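PDB 2A28: protein BZZ1 from Saccharomyces cerevisiae, which plays a role in endocytosis and trafficking to the vacuole, and works with type I myosins to restore actin cytoskeleton polarity after salt stress. Local coordinates for residues G13-S18 / K45-T50; I24-R29 / Y38-G43. All coordinates share one frame; numbering follows the deposited sequence. Where two conformers were deposited one is given.

Interaction 1. Residues G13-S18 / K45-T50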
ATOM      1  N   GLY A  13       4.376  11.898  -1.432  1.00 15.64           N
ATOM      2  CA  GLY A  13       5.289  12.234  -0.338  1.00 14.82           C
ATOM      3  C   GLY A  13       6.307  11.117  -0.356  1.00 10.73           C
ATOM      4  O   GLY A  13       6.039  10.032  -0.853  1.00 10.02           O
ATOM      5  N   ASP A  14       7.451  11.455   0.263  1.00 11.95           N
ATOM      6  CA  ASP A  14       8.566  10.528   0.186  1.00 12.82           C
ATOM      7  C   ASP A  14       8.308   9.223   0.948  1.00 10.96           C
ATOM      8  O   ASP A  14       9.025   8.281   0.693  1.00 12.42           O
ATOM      9  CB  ASP A  14       9.833  11.173   0.706  1.00 18.95           C
ATOM     10  CG  ASP A  14      10.413  12.255  -0.181  1.00 23.25           C
ATOM     11  OD1 ASP A  14      10.252  12.081  -1.406  1.00 23.72           O
ATOM     12  OD2 ASP A  14      11.004  13.244   0.321  1.00 29.60           O
ATOM     13  N   ASP A  15       7.343   9.243   1.870  1.00  9.17           N
ATOM     14  CA  ASP A  15       6.983   8.073   2.660  1.00  8.81           C
ATOM     15  C   ASP A  15       5.851   7.236   2.069  1.00  7.16           C
ATOM     16  O   ASP A  15       5.518   6.177   2.613  1.00  7.37           O
ATOM     17  CB  ASP A  15       6.618   8.481   4.090  1.00  7.62           C
ATOM     18  CG  ASP A  15       5.520   9.476   4.199  1.00  7.82           C
ATOM     19  OD1 ASP A  15       5.241  10.168   3.168  1.00  9.46           O
ATOM     20  OD2 ASP A  15       4.945   9.569   5.310  1.00  9.73           O
ATOM     21  N   GLU A  16       5.328   7.679   0.956  1.00  7.02           N
ATOM     22  CA  GLU A  16       4.225   6.955   0.312  1.00  8.30           C
ATOM     23  C   GLU A  16       4.745   6.230  -0.897  1.00  7.44           C
ATOM     24  O   GLU A  16       5.783   6.561  -1.484  1.00  8.41           O
ATOM     25  CB  GLU A  16       3.110   7.932  -0.111  1.00  8.07           C
ATOM     26  CG  GLU A  16       2.464   8.606   1.101  1.00  8.55           C
ATOM     27  CD  GLU A  16       1.364   9.581   0.735  1.00  8.28           C
ATOM     28  OE1 GLU A  16       1.007   9.615  -0.464  1.00  9.17           O
ATOM     29  OE2 GLU A  16       0.872  10.315   1.641  1.00 11.91           O
ATOM     30  N   ILE A  17       4.002   5.159  -1.283  1.00  7.39           N
ATOM     31  CA  ILE A  17       4.304   4.465  -2.535  1.00  8.70           C
ATOM     32  C   ILE A  17       3.075   4.492  -3.438  1.00  7.45           C
ATOM     33  O   ILE A  17       1.936   4.440  -3.016  1.00  8.65           O
ATOM     34  CB  ILE A  17       4.804   3.025  -2.349  1.00 10.50           C
ATOM     35  CG1 ILE A  17       3.831   2.165  -1.547  1.00 10.07           C
ATOM     36  CG2 ILE A  17       6.236   2.964  -1.784  1.00 13.81           C
ATOM     37  CD1 ILE A  17       4.118   0.701  -1.638  1.00 10.80           C
ATOM     38  N   SER A  18       3.363   4.597  -4.715  1.00  7.58           N
ATOM     39  CA  SER A  18       2.306   4.427  -5.740  1.00  6.66           C
ATOM     40  C   SER A  18       1.962   2.954  -5.895  1.00  6.64           C
ATOM     41  O   SER A  18       2.811   2.113  -5.948  1.00  6.94           O
ATOM     42  CB  SER A  18       2.744   5.038  -7.071  1.00  6.93           C
ATOM     43  OG  SER A  18       2.952   6.456  -6.909  1.00  8.59           O
ATOM     44  N   LYS A  45       8.805   0.060  -1.009  1.00  8.66           N
ATOM     45  CA  LYS A  45       8.265   0.072   0.361  1.00  7.85           C
ATOM     46  C   LYS A  45       7.812   1.436   0.776  1.00  7.80           C
ATOM     47  O   LYS A  45       8.533   2.416   0.607  1.00  9.97           O
ATOM     48  CB  LYS A  45       9.428  -0.394   1.248  1.00 11.31           C
ATOM     49  CG  LYS A  45       9.041  -0.543   2.695  1.00 10.70           C
ATOM     50  CD  LYS A  45      10.050  -1.432   3.460  1.00 14.57           C
ATOM     51  CE  LYS A  45      11.431  -0.809   3.367  1.00 19.16           C
ATOM     52  NZ  LYS A  45      12.344  -1.483   4.352  1.00 33.05           N
ATOM     53  N   GLY A  46       6.630   1.503   1.351  1.00  7.62           N
ATOM     54  CA  GLY A  46       6.096   2.732   1.875  1.00  7.19           C
ATOM     55  C   GLY A  46       4.661   2.593   2.241  1.00  6.22           C
ATOM     56  O   GLY A  46       4.065   1.491   2.328  1.00  6.06           O
ATOM     57  N   LEU A  47       4.041   3.714   2.549  1.00  5.66           N
ATOM     58  CA  LEU A  47       2.669   3.816   2.938  1.00  5.74           C
ATOM     59  C   LEU A  47       1.735   3.920   1.714  1.00  5.63           C
ATOM     60  O   LEU A  47       1.980   4.631   0.772  1.00  6.57           O
ATOM     61  CB  LEU A  47       2.403   5.085   3.774  1.00  6.90           C
ATOM     62  CG  LEU A  47       3.186   5.196   5.077  1.00  7.21           C
ATOM     63  CD1 LEU A  47       3.020   6.566   5.695  1.00 10.25           C
ATOM     64  CD2 LEU A  47       2.720   4.130   6.060  1.00 10.51           C
ATOM     65  N   PHE A  48       0.597   3.234   1.837  1.00  5.56           N
ATOM     66  CA  PHE A  48      -0.432   3.316   0.792  1.00  6.94           C
ATOM     67  C   PHE A  48      -1.797   3.214   1.462  1.00  5.71           C
ATOM     68  O   PHE A  48      -1.924   2.700   2.586  1.00  5.62           O
ATOM     69  CB  PHE A  48      -0.298   2.180  -0.257  1.00  7.44           C
ATOM     70  CG  PHE A  48      -0.316   0.817   0.354  1.00  7.83           C
ATOM     71  CD1 PHE A  48      -1.494   0.078   0.417  1.00  7.06           C
ATOM     72  CD2 PHE A  48       0.804   0.232   0.882  1.00  9.34           C
ATOM     73  CE1 PHE A  48      -1.554  -1.142   1.011  1.00  7.06           C
ATOM     74  CE2 PHE A  48       0.786  -0.984   1.469  1.00  8.87           C
ATOM     75  CZ  PHE A  48      -0.391  -1.717   1.508  1.00  7.90           C
ATOM     76  N   PRO A  49      -2.857   3.673   0.789  1.00  6.29           N
ATOM     77  CA  PRO A  49      -4.169   3.633   1.435  1.00  6.38           C
ATOM     78  C   PRO A  49      -4.756   2.233   1.489  1.00  6.13           C
ATOM     79  O   PRO A  49      -4.974   1.573   0.473  1.00  6.11           O
ATOM     80  CB  PRO A  49      -5.038   4.575   0.601  1.00  8.59           C
ATOM     81  CG  PRO A  49      -4.095   5.337  -0.277  1.00 13.78           C
ATOM     82  CD  PRO A  49      -2.893   4.446  -0.452  1.00  8.13           C
ATOM     83  N   THR A  50      -5.086   1.778   2.689  1.00  5.89           N
ATOM     84  CA  THR A  50      -5.616   0.452   2.908  1.00  6.56           C
ATOM     85  C   THR A  50      -6.852   0.165   2.083  1.00  6.83           C
ATOM     86  O   THR A  50      -7.048  -0.922   1.549  1.00  6.15           O
ATOM     87  CB  THR A  50      -5.968   0.303   4.409  1.00  6.92           C
ATOM     88  OG1 THR A  50      -4.820   0.747   5.124  1.00  7.00           O
ATOM     89  CG2 THR A  50      -6.348  -1.089   4.819  1.00  9.81           C
TER

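Interaction 2. Residues I24-R29 / Y38-G43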
ATOM      1  N   ILE A  24       0.408  -6.944  -5.671  1.00  6.60           N
ATOM      2  CA  ILE A  24       0.353  -7.777  -4.462  1.00  7.33           C
ATOM      3  C   ILE A  24       1.392  -7.193  -3.503  1.00  7.74           C
ATOM      4  O   ILE A  24       2.607  -7.260  -3.777  1.00  7.44           O
ATOM      5  CB  ILE A  24       0.604  -9.256  -4.716  1.00 10.39           C
ATOM      6  CG1 ILE A  24      -0.367  -9.846  -5.741  1.00 11.80           C
ATOM      7  CG2 ILE A  24       0.580 -10.053  -3.408  1.00 12.51           C
ATOM      8  CD1 ILE A  24      -1.830  -9.606  -5.332  1.00 15.20           C
ATOM      9  N   ILE A  25       0.904  -6.649  -2.437  1.00  6.78           N
ATOM     10  CA  ILE A  25       1.675  -5.880  -1.490  1.00  6.73           C
ATOM     11  C   ILE A  25       1.849  -6.621  -0.160  1.00  7.05           C
ATOM     12  O   ILE A  25       0.866  -6.943   0.496  1.00  8.36           O
ATOM     13  CB  ILE A  25       1.064  -4.477  -1.239  1.00  7.51           C
ATOM     14  CG1 ILE A  25       0.721  -3.755  -2.541  1.00  6.83           C
ATOM     15  CG2 ILE A  25       2.002  -3.663  -0.391  1.00  8.92           C
ATOM     16  CD1 ILE A  25      -0.339  -2.682  -2.339  1.00 10.26           C
ATOM     17  N   THR A  26       3.070  -6.919   0.245  1.00  6.80           N
ATOM     18  CA  THR A  26       3.329  -7.591   1.518  1.00  7.09           C
ATOM     19  C   THR A  26       3.194  -6.577   2.638  1.00  5.83           C
ATOM     20  O   THR A  26       3.793  -5.472   2.588  1.00  7.49           O
ATOM     21  CB  THR A  26       4.744  -8.182   1.506  1.00  7.89           C
ATOM     22  OG1 THR A  26       4.744  -9.152   0.424  1.00  7.76           O
ATOM     23  CG2 THR A  26       5.020  -8.882   2.820  1.00  9.78           C
ATOM     24  N   VAL A  27       2.380  -6.896   3.647  1.00  6.09           N
ATOM     25  CA  VAL A  27       2.132  -5.986   4.748  1.00  7.15           C
ATOM     26  C   VAL A  27       3.262  -6.070   5.752  1.00  6.74           C
ATOM     27  O   VAL A  27       3.584  -7.153   6.209  1.00  9.59           O
ATOM     28  CB  VAL A  27       0.837  -6.333   5.452  1.00  8.36           C
ATOM     29  CG1 VAL A  27       0.641  -5.531   6.724  1.00 13.45           C
ATOM     30  CG2 VAL A  27      -0.312  -6.085   4.454  1.00 12.74           C
ATOM     31  N   ILE A  28       3.818  -4.902   6.084  1.00  6.94           N
ATOM     32  CA  ILE A  28       4.825  -4.784   7.132  1.00  6.99           C
ATOM     33  C   ILE A  28       4.203  -4.250   8.399  1.00  6.70           C
ATOM     34  O   ILE A  28       4.471  -4.825   9.483  1.00  7.31           O
ATOM     35  CB  ILE A  28       5.998  -3.950   6.640  1.00  7.57           C
ATOM     36  CG1 ILE A  28       6.707  -4.597   5.408  1.00  8.78           C
ATOM     37  CG2 ILE A  28       7.031  -3.692   7.740  1.00 10.73           C
ATOM     38  CD1 ILE A  28       7.709  -3.683   4.735  1.00 11.35           C
ATOM     39  N   ARG A  29       3.360  -3.237   8.345  1.00  6.30           N
ATOM     40  CA  ARG A  29       2.649  -2.640   9.488  1.00  6.96           C
ATOM     41  C   ARG A  29       1.235  -2.383   9.004  1.00  6.64           C
ATOM     42  O   ARG A  29       1.025  -1.641   8.056  1.00  6.89           O
ATOM     43  CB  ARG A  29       3.379  -1.399  10.045  1.00  6.69           C
ATOM     44  CG  ARG A  29       2.939  -0.836  11.385  1.00  8.24           C
ATOM     45  CD  ARG A  29       1.754   0.104  11.336  1.00  8.37           C
ATOM     46  NE  ARG A  29       2.065   1.329  10.638  1.00  9.42           N
ATOM     47  CZ  ARG A  29       1.262   2.012   9.826  1.00  8.11           C
ATOM     48  NH1 ARG A  29       0.021   1.619   9.516  1.00 11.34           N
ATOM     49  NH2 ARG A  29       1.690   3.085   9.270  1.00  9.15           N
ATOM     50  N   TYR A  38       1.627   0.161   5.813  1.00  5.51           N
ATOM     51  CA  TYR A  38       3.043   0.225   5.408  1.00  5.97           C
ATOM     52  C   TYR A  38       3.387  -1.144   4.841  1.00  5.63           C
ATOM     53  O   TYR A  38       3.213  -2.171   5.532  1.00  5.72           O
ATOM     54  CB  TYR A  38       3.898   0.512   6.633  1.00  7.45           C
ATOM     55  CG  TYR A  38       5.385   0.627   6.355  1.00  6.13           C
ATOM     56  CD1 TYR A  38       5.845   1.612   5.518  1.00  7.73           C
ATOM     57  CD2 TYR A  38       6.246  -0.251   6.983  1.00  6.77           C
ATOM     58  CE1 TYR A  38       7.198   1.699   5.290  1.00 10.25           C
ATOM     59  CE2 TYR A  38       7.633  -0.148   6.730  1.00  7.78           C
ATOM     60  CZ  TYR A  38       8.080   0.841   5.879  1.00  9.09           C
ATOM     61  OH  TYR A  38       9.430   1.008   5.586  1.00 11.71           O
ATOM     62  N   GLY A  39       3.879  -1.208   3.597  1.00  5.81           N
ATOM     63  CA  GLY A  39       4.207  -2.498   3.026  1.00  6.36           C
ATOM     64  C   GLY A  39       5.153  -2.360   1.851  1.00  6.81           C
ATOM     65  O   GLY A  39       5.651  -1.305   1.557  1.00  6.71           O
ATOM     66  N   GLU A  40       5.327  -3.489   1.193  1.00  6.19           N
ATOM     67  CA  GLU A  40       6.324  -3.557   0.125  1.00  8.33           C
ATOM     68  C   GLU A  40       5.797  -4.345  -1.079  1.00  7.77           C
ATOM     69  O   GLU A  40       5.197  -5.402  -0.888  1.00  7.79           O
ATOM     70  CB  GLU A  40       7.475  -4.333   0.769  0.50  9.62           C
ATOM     71  CG  GLU A  40       8.672  -4.842   0.045  0.50  7.92           C
ATOM     72  CD  GLU A  40       8.534  -6.258  -0.478  0.50  9.12           C
ATOM     73  OE1 GLU A  40       8.810  -6.499  -1.677  0.50 13.35           O
ATOM     74  OE2 GLU A  40       8.154  -7.194   0.281  0.50  6.97           O
ATOM     75  N   CYS A  41       6.088  -3.865  -2.272  1.00  8.30           N
ATOM     76  CA  CYS A  41       5.690  -4.557  -3.505  1.00  9.14           C
ATOM     77  C   CYS A  41       6.896  -4.556  -4.433  1.00  7.94           C
ATOM     78  O   CYS A  41       7.297  -3.508  -4.919  1.00  9.40           O
ATOM     79  CB  CYS A  41       4.487  -3.911  -4.149  1.00  9.72           C
ATOM     80  SG  CYS A  41       3.931  -4.752  -5.663  1.00  9.94           S
ATOM     81  N   ASP A  42       7.506  -5.736  -4.587  1.00  9.22           N
ATOM     82  CA  ASP A  42       8.685  -5.922  -5.429  1.00 10.36           C
ATOM     83  C   ASP A  42       9.804  -5.032  -4.928  1.00 10.11           C
ATOM     84  O   ASP A  42      10.571  -4.525  -5.716  1.00 11.33           O
ATOM     85  CB  ASP A  42       8.263  -5.645  -6.864  1.00 10.96           C
ATOM     86  CG  ASP A  42       7.406  -6.706  -7.487  1.00 10.62           C
ATOM     87  OD1 ASP A  42       7.283  -7.816  -6.933  1.00 10.39           O
ATOM     88  OD2 ASP A  42       6.807  -6.407  -8.551  1.00 12.60           O
ATOM     89  N   GLY A  43       9.876  -4.967  -3.611  1.00 11.07           N
ATOM     90  CA  GLY A  43      10.877  -4.159  -2.972  1.00 10.87           C
ATOM     91  C   GLY A  43      10.570  -2.685  -2.865  1.00  9.74           C
ATOM     92  O   GLY A  43      11.299  -2.009  -2.149  1.00 12.61           O
TER
HETATM   93  O   HOH W   1       7.393  -9.732  -0.061  1.00 12.19           O

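Interaction 1. Residues G13-S18 / K45-T50
E16 and L47 form a single backbone bridge, flanked by two hydrogen bonds. L47 N donates to D15 O (2.9 Å) in the plane of that carbonyl, with a nearly straight N-H...O angle of 174°. L47 O takes I17 N at 2.9 Å, and the donor is tilted from its plane. The same oxygen receives a CA-H...O contact from E16 CA at 3.3 Å.

I17 CG1 sits between the backbone N and the carbonyl carbon (chi1 56°). This leaves CG2 beside the backbone N, 3.4 Å from K45 O, while CD1 reaches F48 CD2 at 4.2 Å, meeting the ring obliquely. G46 allows this fit: a side chain there would run into I17 CG2 and D15 O. The L47 side chain crosses that of D15 at a slant, with CG 3.5 Å from D15 O and CD1 3.6 Å from D15 OD2. The polar end of E16 is held elsewhere, by Y9 OH and Q12 N.

G13 to E16 make a type I turn, closed by E16 N to G13 O. It lies in the SH3 RT loop, bridged to strand 44-49 beside W36, Y9 and P49, positions that line the proline-rich peptide groove in such domains.

Interaction 2. Residues I24-R29 / Y38-G43
The R29 guanidinium carries Y38 CB on one face, 4.2 Å above its plane and offset toward the rim; Y38 N lies over the same face. The R29 chain bends at chi2 (-84°) and chi3, and NH1 bonds to W36 O. The Y38 ring meets R29 CB and I28 obliquely, with I28 CG2 3.6 Å from Y38 CD2. With an alanine at Y38 the ring is gone, which would probably leave I28 CG2 and CD1 without their aromatic neighbour and open a gap beside them.

The T26 and E40 side chains lie side by side and point the same way; their backbones form an antiparallel hydrogen-bonded pair. E40 has two conformers. In one, OE1 accepts G43 N at 2.7 Å through its anti lone pair, and a water joins OE2 to T26 OG1; the other may differ. G39 lacks a side chain where a CB would strike T26 O.

Y38 O accepts both I28 N (2.9 Å) and R29 N (3.0 Å), and Y38 N returns a bond to R29 O. I28 and R29 both face Y38, and I28 has near-helical backbone angles: a classic beta bulge, at the corner shortly before the n-Src loop of the SH3 fold.

In the fold
Both contacts belong to the second SH3 domain of BZZ1, with centres about 10 Å apart. Along the chain the order is 13-18, 24-29, 38-43, 45-50, so the pair of interaction 2 falls between the two halves of interaction 1. Strands 36-41 and 44-49 follow each other and are neighbours in the antiparallel sheet. They join the contacts directly: G46 N lies 3.0 Å from G39 O, a probable hydrogen bond. F48 packs on I25 in the interior, while K45 packs on Y38 and I28 at the surface. Interaction 2 builds the middle of the sheet, and interaction 1 fastens the RT loop to strand 44-49, an outer strand. Loop and hairpin thus meet through that strand.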